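Local coordinates for chlorella virus DNA ligase-adenylate (Chlorella virus, PDB 1FVI), which probably seals nicks in duplex DNA as an ATP-dependent ligase, working through a covalent enzyme-AMP intermediate with a divalent metal cofactor, at residues A[192-204]-A[229-243]. The protein carries 1 engineered substitution. Sequence-based numbering, arbitrary orientation.
Sequences AEATIISMTALFK and EDVMGSIEVDYDGVV
D230 meets F203 where the first two strands of the OB domain, 190-201 and 232-237, pair antiparallel with two classic beta bulges. With CG anti to the backbone N (chi1 -155°), the D230 carboxylate reaches the loop just beyond the end of strand 190-201; D230 OD1 accepts F203 N on its syn lone pair at 3.0 Å and V231 N on the anti side, somewhat out of the carboxylate plane, so two amides grip one oxygen. V231 CG2 packs tightly alongside L202 CD2, 3.5 Å away, while V231 O takes the amide of L202. At the first bulge, G233 N and S234 N both donate to T200 O, at 2.7 Å and 3.0 Å; R255 NH1 of helix 252-260 hydrogen-bonds to the carbonyl oxygens of M232 and G233. I235 points to the opposite face of the sheet from S234 and E236, its CG2 beside M199 CG, and M199 also touches F258 of that helix. E236 sits opposite the second bulge, I197-S198: its O accepts I197 N almost straight (175°) and its N donates to S198 O from above the carbonyl plane. The E236 side chain bends at chi2 (58°) over the polar face, where S234 OG donates to E236 OE2 at 2.7 Å and T200 OG1 adds a weak bond to the same oxygen. V237 CB presses on A194 CB. In the type I' turn that follows, Y239 lays its ring by A192 and its OH is hydrogen-bonded to the Y274 hydroxyl, while Y239 CD1 comes within 3.0 Å of E193 O.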
ATOM      1  N   ALA A 192      18.904  -0.996   2.882  1.00 29.63           N
ATOM      2  CA  ALA A 192      20.240  -1.566   2.841  1.00 29.57           C
ATOM      3  C   ALA A 192      20.438  -2.391   1.563  1.00 35.43           C
ATOM      4  O   ALA A 192      19.489  -2.660   0.817  1.00 28.94           O
ATOM      5  CB  ALA A 192      20.488  -2.420   4.087  1.00 18.64           C
ATOM      6  N   GLU A 193      21.688  -2.748   1.298  1.00 30.73           N
ATOM      7  CA  GLU A 193      22.035  -3.532   0.122  1.00 34.02           C
ATOM      8  C   GLU A 193      22.830  -4.755   0.538  1.00 31.27           C
ATOM      9  O   GLU A 193      23.580  -4.724   1.511  1.00 29.28           O
ATOM     10  CB  GLU A 193      22.863  -2.704  -0.868  1.00 33.00           C
ATOM     11  CG  GLU A 193      22.062  -1.794  -1.753  1.00 47.34           C
ATOM     12  CD  GLU A 193      22.943  -0.915  -2.621  1.00 61.47           C
ATOM     13  OE1 GLU A 193      23.995  -1.398  -3.097  1.00 61.51           O
ATOM     14  OE2 GLU A 193      22.584   0.264  -2.833  1.00 72.20           O
ATOM     15  N   ALA A 194      22.678  -5.824  -0.232  1.00 29.46           N
ATOM     16  CA  ALA A 194      23.371  -7.063   0.042  1.00 25.83           C
ATOM     17  C   ALA A 194      23.707  -7.769  -1.268  1.00 31.68           C
ATOM     18  O   ALA A 194      23.036  -7.577  -2.286  1.00 35.91           O
ATOM     19  CB  ALA A 194      22.512  -7.940   0.913  1.00 24.55           C
ATOM     20  N   THR A 195      24.796  -8.527  -1.263  1.00 31.34           N
ATOM     21  CA  THR A 195      25.192  -9.254  -2.453  1.00 33.88           C
ATOM     22  C   THR A 195      24.601 -10.656  -2.361  1.00 31.65           C
ATOM     23  O   THR A 195      24.620 -11.262  -1.289  1.00 29.92           O
ATOM     24  CB  THR A 195      26.735  -9.342  -2.566  1.00 47.48           C
ATOM     25  OG1 THR A 195      27.271  -8.032  -2.780  1.00 48.90           O
ATOM     26  CG2 THR A 195      27.155 -10.257  -3.725  1.00 45.28           C
ATOM     27  N   ILE A 196      24.034 -11.144  -3.464  1.00 22.43           N
ATOM     28  CA  ILE A 196      23.457 -12.483  -3.495  1.00 25.41           C
ATOM     29  C   ILE A 196      24.588 -13.504  -3.621  1.00 24.81           C
ATOM     30  O   ILE A 196      25.506 -13.318  -4.421  1.00 25.95           O
ATOM     31  CB  ILE A 196      22.536 -12.660  -4.702  1.00 30.00           C
ATOM     32  CG1 ILE A 196      21.460 -11.574  -4.693  1.00 37.05           C
ATOM     33  CG2 ILE A 196      21.908 -14.057  -4.692  1.00 27.25           C
ATOM     34  CD1 ILE A 196      20.681 -11.479  -5.995  1.00 40.65           C
ATOM     35  N   ILE A 197      24.529 -14.567  -2.820  1.00 37.34           N
ATOM     36  CA  ILE A 197      25.550 -15.611  -2.872  1.00 36.91           C
ATOM     37  C   ILE A 197      24.982 -16.973  -3.288  1.00 36.46           C
ATOM     38  O   ILE A 197      25.611 -17.696  -4.050  1.00 46.11           O
ATOM     39  CB  ILE A 197      26.337 -15.713  -1.560  1.00 29.19           C
ATOM     40  CG1 ILE A 197      25.452 -16.203  -0.435  1.00 34.14           C
ATOM     41  CG2 ILE A 197      26.926 -14.349  -1.191  1.00 43.49           C
ATOM     42  CD1 ILE A 197      26.080 -15.997   0.926  1.00 53.42           C
ATOM     43  N   SER A 198      23.768 -17.285  -2.850  1.00 35.23           N
ATOM     44  CA  SER A 198      23.120 -18.546  -3.218  1.00 42.61           C
ATOM     45  C   SER A 198      21.583 -18.426  -3.131  1.00 39.39           C
ATOM     46  O   SER A 198      21.067 -17.397  -2.718  1.00 34.25           O
ATOM     47  CB  SER A 198      23.626 -19.697  -2.336  1.00 36.47           C
ATOM     48  OG  SER A 198      23.266 -19.498  -0.980  1.00 45.56           O
ATOM     49  N   MET A 199      20.868 -19.467  -3.560  1.00 43.04           N
ATOM     50  CA  MET A 199      19.407 -19.490  -3.525  1.00 35.52           C
ATOM     51  C   MET A 199      18.876 -20.825  -3.035  1.00 36.57           C
ATOM     52  O   MET A 199      19.541 -21.858  -3.148  1.00 34.60           O
ATOM     53  CB  MET A 199      18.812 -19.222  -4.906  1.00 36.58           C
ATOM     54  CG  MET A 199      19.055 -17.836  -5.425  1.00 44.23           C
ATOM     55  SD  MET A 199      18.292 -17.610  -7.019  1.00 37.40           S
ATOM     56  CE  MET A 199      19.015 -16.006  -7.459  1.00 30.47           C
ATOM     57  N   THR A 200      17.656 -20.792  -2.516  1.00 26.82           N
ATOM     58  CA  THR A 200      17.006 -21.981  -2.013  1.00 31.24           C
ATOM     59  C   THR A 200      15.651 -22.046  -2.705  1.00 46.90           C
ATOM     60  O   THR A 200      14.932 -21.040  -2.736  1.00 41.74           O
ATOM     61  CB  THR A 200      16.786 -21.885  -0.508  1.00 24.72           C
ATOM     62  OG1 THR A 200      18.030 -21.594   0.126  1.00 39.13           O
ATOM     63  CG2 THR A 200      16.257 -23.190   0.038  1.00 34.09           C
ATOM     64  N   ALA A 201      15.336 -23.207  -3.291  1.00 38.36           N
ATOM     65  CA  ALA A 201      14.069 -23.424  -3.991  1.00 41.07           C
ATOM     66  C   ALA A 201      12.856 -23.390  -3.052  1.00 40.50           C
ATOM     67  O   ALA A 201      12.993 -23.555  -1.833  1.00 33.52           O
ATOM     68  CB  ALA A 201      14.112 -24.737  -4.741  1.00 42.24           C
ATOM     69  N   LEU A 202      11.672 -23.218  -3.639  1.00 36.50           N
ATOM     70  CA  LEU A 202      10.424 -23.143  -2.882  1.00 42.13           C
ATOM     71  C   LEU A 202       9.697 -24.470  -2.633  1.00 41.53           C
ATOM     72  O   LEU A 202       9.265 -24.734  -1.509  1.00 43.42           O
ATOM     73  CB  LEU A 202       9.473 -22.141  -3.550  1.00 43.98           C
ATOM     74  CG  LEU A 202       8.060 -21.939  -2.988  1.00 43.02           C
ATOM     75  CD1 LEU A 202       8.088 -21.592  -1.496  1.00 40.22           C
ATOM     76  CD2 LEU A 202       7.369 -20.834  -3.781  1.00 35.80           C
ATOM     77  N   PHE A 203       9.510 -25.278  -3.674  1.00 45.92           N
ATOM     78  CA  PHE A 203       8.816 -26.565  -3.519  1.00 42.57           C
ATOM     79  C   PHE A 203       9.799 -27.723  -3.353  1.00 46.86           C
ATOM     80  O   PHE A 203       9.619 -28.776  -3.962  1.00 55.98           O
ATOM     81  CB  PHE A 203       7.916 -26.855  -4.722  1.00 31.35           C
ATOM     82  CG  PHE A 203       7.146 -25.663  -5.220  1.00 33.48           C
ATOM     83  CD1 PHE A 203       7.456 -25.089  -6.449  1.00 42.50           C
ATOM     84  CD2 PHE A 203       6.088 -25.140  -4.486  1.00 45.75           C
ATOM     85  CE1 PHE A 203       6.722 -24.013  -6.947  1.00 53.04           C
ATOM     86  CE2 PHE A 203       5.344 -24.063  -4.973  1.00 56.12           C
ATOM     87  CZ  PHE A 203       5.662 -23.499  -6.210  1.00 56.57           C
ATOM     88  N   LYS A 204      10.831 -27.536  -2.529  1.00 59.29           N
ATOM     89  CA  LYS A 204      11.829 -28.582  -2.301  1.00 66.25           C
ATOM     90  C   LYS A 204      12.573 -28.922  -3.587  1.00 67.24           C
ATOM     91  O   LYS A 204      13.639 -28.374  -3.856  1.00 72.30           O
ATOM     92  CB  LYS A 204      11.156 -29.835  -1.727  1.00 73.82           C
ATOM     93  CG  LYS A 204      11.835 -31.161  -2.052  1.00 78.38           C
ATOM     94  CD  LYS A 204      10.874 -32.329  -1.809  1.00 81.42           C
ATOM     95  CE  LYS A 204       9.672 -32.274  -2.760  1.00 73.61           C
ATOM     96  NZ  LYS A 204       8.550 -33.147  -2.312  1.00 64.29           N
ATOM     97  N   GLU A 229       8.422 -27.321 -12.983  1.00 47.68           N
ATOM     98  CA  GLU A 229       9.463 -26.364 -12.642  1.00 53.49           C
ATOM     99  C   GLU A 229       9.294 -25.722 -11.262  1.00 48.85           C
ATOM    100  O   GLU A 229       8.174 -25.446 -10.814  1.00 39.50           O
ATOM    101  CB  GLU A 229       9.552 -25.296 -13.731  1.00 53.44           C
ATOM    102  CG  GLU A 229      10.968 -25.020 -14.205  1.00 60.37           C
ATOM    103  CD  GLU A 229      11.026 -24.648 -15.677  1.00 68.66           C
ATOM    104  OE1 GLU A 229      10.099 -23.957 -16.153  1.00 65.64           O
ATOM    105  OE2 GLU A 229      11.993 -25.055 -16.361  1.00 68.86           O
ATOM    106  N   ASP A 230      10.418 -25.567 -10.568  1.00 46.44           N
ATOM    107  CA  ASP A 230      10.439 -24.961  -9.242  1.00 40.76           C
ATOM    108  C   ASP A 230      10.778 -23.475  -9.383  1.00 39.74           C
ATOM    109  O   ASP A 230      11.193 -23.012 -10.453  1.00 34.01           O
ATOM    110  CB  ASP A 230      11.499 -25.653  -8.386  1.00 43.00           C
ATOM    111  CG  ASP A 230      11.217 -25.567  -6.895  1.00 48.35           C
ATOM    112  OD1 ASP A 230      10.409 -24.715  -6.465  1.00 45.01           O
ATOM    113  OD2 ASP A 230      11.816 -26.369  -6.146  1.00 45.30           O
ATOM    114  N   VAL A 231      10.556 -22.730  -8.305  1.00 40.26           N
ATOM    115  CA  VAL A 231      10.842 -21.300  -8.255  1.00 37.42           C
ATOM    116  C   VAL A 231      11.652 -21.025  -6.988  1.00 39.24           C
ATOM    117  O   VAL A 231      11.798 -21.907  -6.119  1.00 32.04           O
ATOM    118  CB  VAL A 231       9.541 -20.458  -8.235  1.00 40.72           C
ATOM    119  CG1 VAL A 231       8.679 -20.786  -9.459  1.00 35.58           C
ATOM    120  CG2 VAL A 231       8.756 -20.703  -6.946  1.00 35.66           C
ATOM    121  N   MET A 232      12.205 -19.819  -6.898  1.00 36.86           N
ATOM    122  CA  MET A 232      13.009 -19.447  -5.739  1.00 35.74           C
ATOM    123  C   MET A 232      12.152 -19.246  -4.480  1.00 34.98           C
ATOM    124  O   MET A 232      11.056 -18.674  -4.535  1.00 29.75           O
ATOM    125  CB  MET A 232      13.861 -18.205  -6.052  1.00 33.51           C
ATOM    126  CG  MET A 232      14.649 -17.643  -4.864  1.00 27.85           C
ATOM    127  SD  MET A 232      13.720 -16.458  -3.826  1.00 26.66           S
ATOM    128  CE  MET A 232      13.813 -15.068  -4.893  1.00 16.83           C
ATOM    129  N   GLY A 233      12.626 -19.805  -3.368  1.00 21.50           N
ATOM    130  CA  GLY A 233      11.918 -19.678  -2.108  1.00 17.99           C
ATOM    131  C   GLY A 233      12.569 -18.569  -1.307  1.00 30.30           C
ATOM    132  O   GLY A 233      11.889 -17.730  -0.714  1.00 30.73           O
ATOM    133  N   SER A 234      13.899 -18.566  -1.286  1.00 31.37           N
ATOM    134  CA  SER A 234      14.644 -17.540  -0.572  1.00 30.06           C
ATOM    135  C   SER A 234      16.017 -17.369  -1.196  1.00 31.65           C
ATOM    136  O   SER A 234      16.516 -18.258  -1.897  1.00 22.09           O
ATOM    137  CB  SER A 234      14.808 -17.893   0.917  1.00 27.18           C
ATOM    138  OG  SER A 234      15.790 -18.902   1.122  1.00 31.24           O
ATOM    139  N   ILE A 235      16.579 -16.182  -1.002  1.00 27.21           N
ATOM    140  CA  ILE A 235      17.914 -15.880  -1.471  1.00 28.93           C
ATOM    141  C   ILE A 235      18.759 -15.584  -0.233  1.00 30.44           C
ATOM    142  O   ILE A 235      18.268 -15.005   0.741  1.00 27.63           O
ATOM    143  CB  ILE A 235      17.953 -14.688  -2.439  1.00 24.63           C
ATOM    144  CG1 ILE A 235      17.368 -13.425  -1.791  1.00 24.25           C
ATOM    145  CG2 ILE A 235      17.249 -15.049  -3.724  1.00 23.22           C
ATOM    146  CD1 ILE A 235      17.635 -12.146  -2.606  1.00 23.62           C
ATOM    147  N   GLU A 236      19.990 -16.092  -0.236  1.00 28.29           N
ATOM    148  CA  GLU A 236      20.915 -15.889   0.868  1.00 21.12           C
ATOM    149  C   GLU A 236      21.831 -14.771   0.428  1.00 25.36           C
ATOM    150  O   GLU A 236      22.343 -14.785  -0.699  1.00 25.76           O
ATOM    151  CB  GLU A 236      21.676 -17.177   1.182  1.00 25.74           C
ATOM    152  CG  GLU A 236      20.791 -18.285   1.762  1.00 27.85           C
ATOM    153  CD  GLU A 236      19.628 -18.686   0.845  1.00 35.57           C
ATOM    154  OE1 GLU A 236      19.877 -18.929  -0.357  1.00 39.80           O
ATOM    155  OE2 GLU A 236      18.468 -18.757   1.325  1.00 31.81           O
ATOM    156  N   VAL A 237      22.005 -13.786   1.309  1.00 26.79           N
ATOM    157  CA  VAL A 237      22.802 -12.611   0.989  1.00 31.90           C
ATOM    158  C   VAL A 237      23.916 -12.296   1.970  1.00 28.80           C
ATOM    159  O   VAL A 237      23.837 -12.660   3.135  1.00 27.52           O
ATOM    160  CB  VAL A 237      21.883 -11.374   0.834  1.00 31.29           C
ATOM    161  CG1 VAL A 237      20.904 -11.605  -0.323  1.00 25.37           C
ATOM    162  CG2 VAL A 237      21.122 -11.119   2.138  1.00 21.33           C
ATOM    163  N   ASP A 238      24.938 -11.585   1.489  1.00 40.27           N
ATOM    164  CA  ASP A 238      26.085 -11.229   2.317  1.00 49.16           C
ATOM    165  C   ASP A 238      25.854 -10.067   3.262  1.00 50.65           C
ATOM    166  O   ASP A 238      25.943 -10.246   4.467  1.00 66.61           O
ATOM    167  CB  ASP A 238      27.355 -10.977   1.478  1.00 54.41           C
ATOM    168  CG  ASP A 238      28.611 -10.721   2.349  1.00 46.86           C
ATOM    169  OD1 ASP A 238      29.317 -11.677   2.725  1.00 37.00           O
ATOM    170  OD2 ASP A 238      28.906  -9.547   2.644  1.00 61.06           O
ATOM    171  N   TYR A 239      25.610  -8.872   2.742  1.00 34.27           N
ATOM    172  CA  TYR A 239      25.413  -7.714   3.635  1.00 47.44           C
ATOM    173  C   TYR A 239      26.548  -7.513   4.666  1.00 48.69           C
ATOM    174  O   TYR A 239      26.428  -7.889   5.844  1.00 34.17           O
ATOM    175  CB  TYR A 239      24.073  -7.784   4.379  1.00 36.23           C
ATOM    176  CG  TYR A 239      23.717  -6.485   5.071  1.00 35.59           C
ATOM    177  CD1 TYR A 239      23.971  -5.252   4.457  1.00 33.32           C
ATOM    178  CD2 TYR A 239      23.151  -6.479   6.341  1.00 42.13           C
ATOM    179  CE1 TYR A 239      23.670  -4.045   5.096  1.00 25.60           C
ATOM    180  CE2 TYR A 239      22.845  -5.279   6.991  1.00 33.44           C
ATOM    181  CZ  TYR A 239      23.109  -4.073   6.361  1.00 32.54           C
ATOM    182  OH  TYR A 239      22.808  -2.897   6.999  1.00 46.11           O
ATOM    183  N   ASP A 240      27.651  -6.937   4.193  1.00 55.63           N
ATOM    184  CA  ASP A 240      28.824  -6.645   5.012  1.00 56.26           C
ATOM    185  C   ASP A 240      29.195  -7.741   6.008  1.00 51.95           C
ATOM    186  O   ASP A 240      29.153  -7.542   7.225  1.00 59.49           O
ATOM    187  CB  ASP A 240      28.634  -5.305   5.720  1.00 64.48           C
ATOM    188  CG  ASP A 240      28.035  -4.248   4.808  1.00 74.84           C
ATOM    189  OD1 ASP A 240      28.503  -4.124   3.652  1.00 70.18           O
ATOM    190  OD2 ASP A 240      27.075  -3.568   5.238  1.00 71.87           O
ATOM    191  N   GLY A 241      29.491  -8.920   5.475  1.00 46.45           N
ATOM    192  CA  GLY A 241      29.899 -10.036   6.302  1.00 42.59           C
ATOM    193  C   GLY A 241      28.846 -10.881   6.980  1.00 42.73           C
ATOM    194  O   GLY A 241      29.117 -12.036   7.292  1.00 45.16           O
ATOM    195  N   VAL A 242      27.670 -10.329   7.252  1.00 48.61           N
ATOM    196  CA  VAL A 242      26.639 -11.126   7.911  1.00 50.42           C
ATOM    197  C   VAL A 242      25.676 -11.781   6.917  1.00 44.83           C
ATOM    198  O   VAL A 242      24.886 -11.119   6.252  1.00 43.74           O
ATOM    199  CB  VAL A 242      25.883 -10.312   9.012  1.00 59.30           C
ATOM    200  CG1 VAL A 242      24.644 -11.066   9.484  1.00 65.53           C
ATOM    201  CG2 VAL A 242      26.807 -10.067  10.215  1.00 43.89           C
ATOM    202  N   VAL A 243      25.734 -13.103   6.851  1.00 37.35           N
ATOM    203  CA  VAL A 243      24.889 -13.851   5.945  1.00 33.79           C
ATOM    204  C   VAL A 243      23.532 -14.179   6.550  1.00 32.74           C
ATOM    205  O   VAL A 243      23.429 -14.523   7.725  1.00 39.35           O
ATOM    206  CB  VAL A 243      25.600 -15.144   5.485  1.00 37.41           C
ATOM    207  CG1 VAL A 243      24.723 -15.941   4.508  1.00 25.70           C
ATOM    208  CG2 VAL A 243      26.953 -14.786   4.847  1.00 33.98           C
TER
HETATM  209  O   HOH W   1      26.344  -3.260   1.559  1.00 61.73           O